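Local coordinates for protein MupZ (Pseudomonas fluorescens, PDB 6FXD) that probably acts as an epoxide hydrolase that works with a Rieske oxygenase to form the oxygen heterocycle of mupirocin during antibiotic biosynthesis, at residues Arg35-Phe40 with Asn65-His70; Gln79-His84 with Tyr104-Pro109. All blocks are in the same frame, centred on the assembly; numbering follows the deposited sequence.

Interaction 1. Residues Arg35-Phe40 with Asn65-His70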
# COMPACT_ATOMS: atom_id res chain seq x y z
N ARG A 35 -25.17 -35.48 -15.06
CA ARG A 35 -26.38 -35.41 -15.88
C ARG A 35 -26.83 -33.98 -16.16
O ARG A 35 -27.64 -33.77 -17.07
CB ARG A 35 -27.50 -36.21 -15.20
CG ARG A 35 -28.04 -35.57 -13.94
CD ARG A 35 -28.92 -36.53 -13.14
NE ARG A 35 -29.26 -35.96 -11.84
CZ ARG A 35 -28.49 -36.04 -10.76
NH1 ARG A 35 -27.34 -36.71 -10.82
NH2 ARG A 35 -28.86 -35.49 -9.62
N HIS A 36 -26.30 -33.00 -15.43
CA HIS A 36 -26.64 -31.60 -15.61
C HIS A 36 -25.52 -30.78 -16.23
O HIS A 36 -25.69 -29.57 -16.42
CB HIS A 36 -27.01 -30.95 -14.27
CG HIS A 36 -28.24 -31.51 -13.63
ND1 HIS A 36 -29.32 -31.96 -14.36
CD2 HIS A 36 -28.57 -31.68 -12.33
CE1 HIS A 36 -30.26 -32.39 -13.53
NE2 HIS A 36 -29.83 -32.23 -12.30
N LEU A 37 -24.36 -31.39 -16.52
CA LEU A 37 -23.19 -30.61 -16.91
C LEU A 37 -23.41 -29.85 -18.21
O LEU A 37 -23.05 -28.67 -18.31
CB LEU A 37 -21.96 -31.52 -17.01
CG LEU A 37 -20.62 -30.84 -17.36
CD1 LEU A 37 -20.25 -29.82 -16.30
CD2 LEU A 37 -19.47 -31.82 -17.59
N GLU A 38 -24.03 -30.49 -19.21
CA GLU A 38 -24.21 -29.79 -20.49
C GLU A 38 -25.25 -28.68 -20.38
O GLU A 38 -25.10 -27.61 -21.00
CB GLU A 38 -24.57 -30.78 -21.60
CG GLU A 38 -23.45 -31.76 -21.94
CD GLU A 38 -22.11 -31.07 -22.13
OE1 GLU A 38 -22.06 -30.03 -22.83
OE2 GLU A 38 -21.10 -31.58 -21.58
N ALA A 39 -26.30 -28.90 -19.59
CA ALA A 39 -27.26 -27.84 -19.33
C ALA A 39 -26.61 -26.68 -18.58
O ALA A 39 -26.89 -25.51 -18.87
CB ALA A 39 -28.47 -28.39 -18.56
N PHE A 40 -25.78 -26.98 -17.58
CA PHE A 40 -25.06 -25.93 -16.88
C PHE A 40 -24.22 -25.09 -17.85
O PHE A 40 -24.27 -23.86 -17.82
CB PHE A 40 -24.17 -26.55 -15.80
CG PHE A 40 -23.46 -25.54 -14.92
CD1 PHE A 40 -22.28 -24.94 -15.33
CD2 PHE A 40 -23.98 -25.20 -13.68
CE1 PHE A 40 -21.63 -24.00 -14.53
CE2 PHE A 40 -23.32 -24.26 -12.85
CZ PHE A 40 -22.16 -23.66 -13.28
N ASN A 65 -13.06 -28.14 -14.29
CA ASN A 65 -12.19 -29.26 -13.97
C ASN A 65 -13.13 -30.46 -13.93
O ASN A 65 -13.62 -30.84 -12.87
CB ASN A 65 -11.53 -29.01 -12.63
CG ASN A 65 -10.53 -30.09 -12.25
OD1 ASN A 65 -10.24 -30.98 -13.04
ND2 ASN A 65 -9.98 -29.99 -11.04
N GLY A 66 -13.39 -31.04 -15.10
CA GLY A 66 -14.42 -32.07 -15.21
C GLY A 66 -15.78 -31.53 -14.81
O GLY A 66 -16.31 -30.58 -15.41
N THR A 67 -16.41 -32.13 -13.80
CA THR A 67 -17.70 -31.65 -13.31
C THR A 67 -17.57 -30.57 -12.24
O THR A 67 -18.59 -30.13 -11.69
CB THR A 67 -18.57 -32.81 -12.81
OG1 THR A 67 -17.89 -33.48 -11.74
CG2 THR A 67 -18.83 -33.83 -13.90
N GLN A 68 -16.35 -30.14 -11.91
CA GLN A 68 -16.16 -29.03 -10.99
C GLN A 68 -16.16 -27.74 -11.80
O GLN A 68 -15.24 -27.50 -12.59
CB GLN A 68 -14.83 -29.18 -10.26
CG GLN A 68 -14.67 -30.45 -9.47
CD GLN A 68 -13.27 -30.57 -8.89
OE1 GLN A 68 -12.84 -29.70 -8.13
NE2 GLN A 68 -12.56 -31.62 -9.25
N GLY A 69 -17.18 -26.91 -11.63
CA GLY A 69 -17.25 -25.65 -12.33
C GLY A 69 -16.70 -24.51 -11.50
O GLY A 69 -16.53 -24.62 -10.29
N HIS A 70 -16.43 -23.40 -12.18
CA HIS A 70 -15.87 -22.23 -11.51
C HIS A 70 -16.22 -20.99 -12.31
O HIS A 70 -16.27 -21.05 -13.55
CB HIS A 70 -14.34 -22.39 -11.43
CG HIS A 70 -13.61 -21.19 -10.93
ND1 HIS A 70 -13.16 -20.19 -11.77
CD2 HIS A 70 -13.21 -20.84 -9.69
CE1 HIS A 70 -12.50 -19.29 -11.06
NE2 HIS A 70 -12.54 -19.65 -9.79

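Interaction 2. Residues Gln79-His84 with Tyr104-Pro109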
# COMPACT_ATOMS: atom_id res chain seq x y z
N GLN A 79 -19.11 -2.21 -4.86
CA GLN A 79 -20.42 -1.88 -5.39
C GLN A 79 -20.72 -2.64 -6.68
O GLN A 79 -21.87 -3.04 -6.91
CB GLN A 79 -20.53 -0.37 -5.63
CG GLN A 79 -21.95 0.11 -5.94
CD GLN A 79 -22.93 -0.21 -4.84
OE1 GLN A 79 -22.72 0.15 -3.68
NE2 GLN A 79 -24.02 -0.89 -5.19
N GLY A 80 -19.71 -2.87 -7.52
CA GLY A 80 -19.94 -3.67 -8.72
C GLY A 80 -20.41 -5.07 -8.40
O GLY A 80 -21.29 -5.62 -9.08
N LEU A 81 -19.82 -5.69 -7.38
CA LEU A 81 -20.24 -7.04 -6.99
C LEU A 81 -21.66 -7.02 -6.44
O LEU A 81 -22.47 -7.90 -6.77
CB LEU A 81 -19.23 -7.66 -6.00
CG LEU A 81 -19.53 -9.06 -5.44
CD1 LEU A 81 -19.95 -10.06 -6.52
CD2 LEU A 81 -18.34 -9.62 -4.64
N LEU A 82 -22.00 -6.01 -5.63
CA LEU A 82 -23.37 -5.90 -5.15
C LEU A 82 -24.34 -5.68 -6.30
O LEU A 82 -25.44 -6.24 -6.29
CB LEU A 82 -23.47 -4.79 -4.10
CG LEU A 82 -22.57 -5.03 -2.87
CD1 LEU A 82 -22.59 -3.88 -1.86
CD2 LEU A 82 -22.88 -6.38 -2.20
N ASN A 83 -23.95 -4.87 -7.30
CA ASN A 83 -24.85 -4.67 -8.44
C ASN A 83 -25.08 -5.97 -9.18
O ASN A 83 -26.18 -6.21 -9.69
CB ASN A 83 -24.31 -3.62 -9.41
CG ASN A 83 -24.31 -2.23 -8.84
OD1 ASN A 83 -24.99 -1.95 -7.86
ND2 ASN A 83 -23.56 -1.33 -9.48
N HIS A 84 -24.05 -6.82 -9.26
CA HIS A 84 -24.20 -8.11 -9.93
C HIS A 84 -25.19 -9.01 -9.20
O HIS A 84 -26.02 -9.68 -9.83
CB HIS A 84 -22.84 -8.81 -10.02
CG HIS A 84 -22.91 -10.21 -10.56
ND1 HIS A 84 -23.19 -10.48 -11.88
CD2 HIS A 84 -22.71 -11.41 -9.96
CE1 HIS A 84 -23.16 -11.79 -12.07
NE2 HIS A 84 -22.87 -12.37 -10.92
N TYR A 104 -17.12 -20.41 -1.93
CA TYR A 104 -17.35 -19.08 -2.48
C TYR A 104 -16.32 -18.14 -1.86
O TYR A 104 -16.38 -17.84 -0.66
CB TYR A 104 -18.79 -18.61 -2.22
CG TYR A 104 -19.11 -17.26 -2.83
CD1 TYR A 104 -19.24 -17.12 -4.20
CD2 TYR A 104 -19.26 -16.13 -2.03
CE1 TYR A 104 -19.53 -15.89 -4.77
CE2 TYR A 104 -19.54 -14.90 -2.58
CZ TYR A 104 -19.68 -14.79 -3.96
OH TYR A 104 -19.96 -13.57 -4.52
N GLU A 105 -15.38 -17.69 -2.67
CA GLU A 105 -14.29 -16.83 -2.20
C GLU A 105 -14.47 -15.42 -2.73
O GLU A 105 -14.90 -15.21 -3.86
CB GLU A 105 -12.93 -17.33 -2.70
CG GLU A 105 -12.61 -18.70 -2.24
CD GLU A 105 -11.19 -19.14 -2.59
OE1 GLU A 105 -10.39 -18.33 -3.11
OE2 GLU A 105 -10.90 -20.32 -2.35
N VAL A 106 -14.09 -14.44 -1.91
CA VAL A 106 -14.12 -13.04 -2.31
C VAL A 106 -12.77 -12.45 -1.95
O VAL A 106 -12.35 -12.51 -0.79
CB VAL A 106 -15.25 -12.27 -1.61
CG1 VAL A 106 -15.21 -10.82 -2.03
CG2 VAL A 106 -16.62 -12.87 -1.97
N HIS A 107 -12.08 -11.88 -2.94
CA HIS A 107 -10.76 -11.29 -2.76
C HIS A 107 -10.81 -9.81 -3.09
O HIS A 107 -11.42 -9.41 -4.08
CB HIS A 107 -9.75 -11.93 -3.71
CG HIS A 107 -9.57 -13.40 -3.51
ND1 HIS A 107 -8.37 -13.96 -3.12
CD2 HIS A 107 -10.44 -14.43 -3.64
CE1 HIS A 107 -8.50 -15.27 -3.04
NE2 HIS A 107 -9.75 -15.58 -3.33
N GLY A 108 -10.14 -9.00 -2.27
CA GLY A 108 -10.10 -7.57 -2.49
C GLY A 108 -9.52 -6.84 -1.29
O GLY A 108 -9.22 -7.47 -0.27
N PRO A 109 -9.35 -5.53 -1.39
CA PRO A 109 -8.79 -4.78 -0.26
C PRO A 109 -9.76 -4.70 0.91
O PRO A 109 -10.99 -4.80 0.75
CB PRO A 109 -8.51 -3.39 -0.84
CG PRO A 109 -9.51 -3.26 -1.96
CD PRO A 109 -9.67 -4.65 -2.53

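Interaction 1. Residues Arg35-Phe40 with Asn65-His70
Leu37, in the first turn of helix 37-51, reaches across to the turn at Gly66 and Thr67. Its CG lies anti to the backbone N (chi1 -178°), which carries the forked end out from the helix. Both methyls then straddle one carbonyl oxygen: CD2 is 4.0 Å from Gly66 O and CD1 is 4.1 Å from the same oxygen. CD2 also meets the methyl of Thr67, with CD2 to CG2 at 4.3 Å. Thr67 presents this methyl, not its hydroxyl, to the leucine. The contact is loose van der Waals packing near the surface.

One turn on, the side chain of Phe40 leaves the helix toward the hairpin without touching Gly69, and packs on Ile32 and edge-to-face with Phe30. Gly69 forms a backbone hydrogen bond with Phe30.

The turn is braced from within: Asn65 N donates a hydrogen bond to Gln68 O at 2.8 Å, and Gln68 N donates one to Asn65 O at 3.0 Å. This is a type II' turn with Gly66 at its second position, closing the beta hairpin of strands 57-65 and 68-75. The helix whose start packs beside this hairpin joins strands 24-31 and 57-65, as in a ferredoxin-like alpha+beta fold.

Interaction 2. Residues Gln79-His84 with Tyr104-Pro109
Leu81 points from helix 78-94 toward strand 100-108 and splits its two methyls between two residues of that strand. A chi1 of 178° holds the fork out beside the carbonyl carbon, where CD1 and CD2 meet different residues. CD1 goes to Tyr104 and lies 4.0 Å from its OH. CD2 goes to Val106 and lies 4.2 Å from CG1, an apolar methyl-to-methyl contact. Leu81 and Tyr104 approach from opposite directions. The hydroxyl oxygen is the tyrosine atom nearest the leucine. Beyond this pair, Tyr104 packs on Ala26 and Pro28 of strand 24-31, and Leu81 also touches Tyr75.

Tyr104 and Val106 alternate with Glu105 and His107, which leave the strand on the other face of the sheet. There His107 NE2 donates to Glu105 OE1 at 2.8 Å, with a nearly straight N-H...O angle of 164°. Glu105 OE1 lies at the edge of the imidazole, in its plane. It is met on its anti side, with the nitrogen 15° out of the carboxylate plane. The second subunit adds to this pair: its Tyr29 OH hydrogen-bonds Glu105 OE1, and its Ser63 OG hydrogen-bonds His107 ND1. Within the chain, Arg103 forms a salt bridge with Glu105 OE2. Both imidazole nitrogens are thus engaged, which would fix the ring's rotation.

The strand has an apolar face under a helix and a face carrying Glu105 and His107 that meets the second subunit. This helix-on-sheet packing is characteristic of ferredoxin-like folds that associate through their sheets.

In the fold
Interactions 1 and 2 follow one another along the chain, since strand 68-75 leads into helix 78-94. Their centres are 23 Å apart. Their nearest atoms are about 7 Å apart and do not touch. Interaction 1 sets a helix start against the turn of the hairpin 57-75; interaction 2 sets a helix on a strand of the same sheet. Interaction 1 sits at the surface, its centre about 17 Å from the chain centre, and interaction 2 is buried, about 6 Å from it. The two segments on the sheet come together across the interface with the second subunit: His70 of 65-70 meets the ring of His107 of that subunit. Tyr29 meets His70 edge-to-face within its chain, and Tyr29 of the second subunit hydrogen-bonds Glu105.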